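Local coordinates for glutathione s-transferase S2 (PDB 5H5L), which probably transfers glutathione to electrophilic substrates as a sigma-class glutathione transferase, and is also known as a prostaglandin D synthase, at residues 53-57 with 58-62. Residues are numbered along the deposited sequence; the frame is centred on the assembly and turned at random.
Sequences VLEVD and GKQVC
Leu54 and Val61 form one hydrogen-bonded antiparallel pair, Leu54 N reaching Val61 O at 2.7 Å and Val61 N returning to Leu54 O; Val56 and Lys59 form the next, closed by Lys59 N to Val56 O at 2.9 Å across a type I' turn. The packed face carries Leu54, Val56 and Val61: Leu54 and Val56 lie against strand 4-9, while Val56 also meets Trp83, and Val61 Thr90, of the second subunit. Lys59, on the same face at the turn, makes a cation-pi contact with that Trp83. On the other face the side chains of Val53 and Gln60 cross, Val53 CG1 lying 3.9 Å from Gln60 CB. The Val53 end is buried, against Pro47; from Glu55 and Gln60 onward this face opens to solvent. With CG anti to the backbone N (chi1 -167°), Glu55 lays CG over the turn, 3.5 Å from Gly58 C, and its carboxylate meets two waters: one also accepts from Gly58 N, the other bonds Gln60 OE1 and only weakly reaches Glu55 OE1. An alanine in place of Glu55 would probably leave these waters less firmly held and this side of Gly58 more open. A hairpin with a two-residue type I' turn such as this supplies the last two strands of the thioredoxin-like glutathione-binding domain of glutathione transferases.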
ATOM      1  N   VAL B  53       0.651 -15.138   3.045  1.00 15.22           N
ATOM      2  CA  VAL B  53       1.331 -15.120   4.343  1.00 14.84           C
ATOM      3  C   VAL B  53       2.712 -15.708   4.139  1.00 15.93           C
ATOM      4  O   VAL B  53       2.849 -16.805   3.592  1.00 23.93           O
ATOM      5  CB  VAL B  53       0.545 -15.916   5.410  1.00 19.11           C
ATOM      6  CG1 VAL B  53       1.273 -15.961   6.701  1.00 21.29           C
ATOM      7  CG2 VAL B  53      -0.853 -15.330   5.568  1.00 21.75           C
ATOM      8  N   LEU B  54       3.736 -15.003   4.580  1.00 15.13           N
ATOM      9  CA  LEU B  54       5.082 -15.543   4.574  1.00 16.81           C
ATOM     10  C   LEU B  54       5.496 -15.760   6.023  1.00 27.08           C
ATOM     11  O   LEU B  54       5.521 -14.807   6.816  1.00 18.13           O
ATOM     12  CB  LEU B  54       6.072 -14.619   3.889  1.00 15.22           C
ATOM     13  CG  LEU B  54       7.513 -15.157   3.821  1.00 15.22           C
ATOM     14  CD1 LEU B  54       7.598 -16.297   2.825  1.00 21.89           C
ATOM     15  CD2 LEU B  54       8.451 -14.060   3.442  1.00 17.41           C
ATOM     16  N   GLU B  55       5.821 -17.003   6.360  1.00 20.38           N
ATOM     17  CA  GLU B  55       6.383 -17.319   7.664  1.00 16.72           C
ATOM     18  C   GLU B  55       7.897 -17.222   7.590  1.00 17.25           C
ATOM     19  O   GLU B  55       8.543 -17.966   6.846  1.00 22.98           O
ATOM     20  CB  GLU B  55       5.900 -18.696   8.112  1.00 23.51           C
ATOM     21  CG  GLU B  55       6.161 -19.035   9.583  1.00 28.62           C
ATOM     22  CD  GLU B  55       5.809 -20.500   9.900  1.00 31.83           C
ATOM     23  OE1 GLU B  55       4.624 -20.795  10.107  1.00 31.14           O
ATOM     24  OE2 GLU B  55       6.711 -21.353   9.831  1.00 33.65           O
ATOM     25  N   VAL B  56       8.463 -16.300   8.363  1.00 14.89           N
ATOM     26  CA  VAL B  56       9.894 -16.066   8.447  1.00 12.46           C
ATOM     27  C   VAL B  56      10.384 -16.534   9.816  1.00 23.67           C
ATOM     28  O   VAL B  56       9.954 -16.000  10.847  1.00 18.29           O
ATOM     29  CB  VAL B  56      10.224 -14.588   8.241  1.00 14.78           C
ATOM     30  CG1 VAL B  56      11.690 -14.371   8.307  1.00 22.29           C
ATOM     31  CG2 VAL B  56       9.634 -14.097   6.891  1.00 23.77           C
ATOM     32  N   ASP B  57      11.298 -17.520   9.836  1.00 23.91           N
ATOM     33  CA  ASP B  57      11.794 -18.071  11.111  1.00 18.67           C
ATOM     34  C   ASP B  57      10.653 -18.319  12.082  1.00 16.49           C
ATOM     35  O   ASP B  57      10.760 -18.002  13.268  1.00 27.61           O
ATOM     36  CB  ASP B  57      12.798 -17.130  11.759  1.00 20.54           C
ATOM     37  CG  ASP B  57      14.088 -17.089  11.035  1.00 32.44           C
ATOM     38  OD1 ASP B  57      14.417 -18.100  10.355  1.00 29.54           O
ATOM     39  OD2 ASP B  57      14.780 -16.056  11.156  1.00 36.08           O
ATOM     40  N   GLY B  58       9.534 -18.785  11.574  1.00 16.36           N
ATOM     41  CA  GLY B  58       8.419 -19.145  12.400  1.00 18.87           C
ATOM     42  C   GLY B  58       7.412 -18.062  12.721  1.00 33.30           C
ATOM     43  O   GLY B  58       6.434 -18.356  13.420  1.00 35.01           O
ATOM     44  N   LYS B  59       7.602 -16.837  12.245  1.00 30.32           N
ATOM     45  CA  LYS B  59       6.659 -15.738  12.463  1.00 25.29           C
ATOM     46  C   LYS B  59       5.916 -15.437  11.176  1.00 20.35           C
ATOM     47  O   LYS B  59       6.534 -15.214  10.137  1.00 21.62           O
ATOM     48  CB  LYS B  59       7.393 -14.496  12.948  1.00 28.79           C
ATOM     49  CG  LYS B  59       8.422 -14.815  14.066  1.00 41.32           C
ATOM     50  CD  LYS B  59       9.055 -13.574  14.667  1.00 48.61           C
ATOM     51  CE  LYS B  59      10.566 -13.762  14.929  1.00 65.48           C
ATOM     52  NZ  LYS B  59      11.443 -13.601  13.703  1.00 62.63           N
ATOM     53  N   GLN B  60       4.603 -15.469  11.258  1.00 20.24           N
ATOM     54  CA  GLN B  60       3.717 -15.182  10.149  1.00 24.13           C
ATOM     55  C   GLN B  60       3.699 -13.679   9.860  1.00 26.78           C
ATOM     56  O   GLN B  60       3.426 -12.869  10.751  1.00 17.44           O
ATOM     57  CB  GLN B  60       2.306 -15.640  10.485  1.00 21.56           C
ATOM     58  CG  GLN B  60       2.031 -17.153  10.520  1.00 35.20           C
ATOM     59  CD  GLN B  60       0.522 -17.459  10.506  1.00 39.78           C
ATOM     60  OE1 GLN B  60       0.055 -18.308   9.747  1.00 61.24           O
ATOM     61  NE2 GLN B  60      -0.245 -16.744  11.322  1.00 46.28           N
ATOM     62  N   VAL B  61       3.970 -13.310   8.618  1.00 19.37           N
ATOM     63  CA  VAL B  61       3.860 -11.926   8.160  1.00 18.46           C
ATOM     64  C   VAL B  61       2.986 -11.905   6.918  1.00 23.00           C
ATOM     65  O   VAL B  61       3.118 -12.769   6.048  1.00 18.57           O
ATOM     66  CB  VAL B  61       5.227 -11.312   7.831  1.00 23.59           C
ATOM     67  CG1 VAL B  61       5.050  -9.806   7.581  1.00 17.69           C
ATOM     68  CG2 VAL B  61       6.214 -11.581   8.932  1.00 18.46           C
ATOM     69  N   CYS B  62       2.086 -10.951   6.834  1.00 17.93           N
ATOM     70  CA  CYS B  62       1.325 -10.797   5.610  0.57 22.42           C
ATOM     71  C   CYS B  62       1.664  -9.471   4.940  1.00 16.08           C
ATOM     72  O   CYS B  62       2.612  -8.775   5.345  1.00 17.15           O
ATOM     73  CB  CYS B  62      -0.174 -10.914   5.847  0.57 24.16           C
ATOM     74  SG  CYS B  62      -0.701 -11.250   7.458  0.57 29.00           S
TER
HETATM   75  O   HOH W   1       9.470 -20.034   8.718  1.00 21.32           O
HETATM   76  O   HOH W   2       2.294 -19.442   8.012  1.00 40.38           O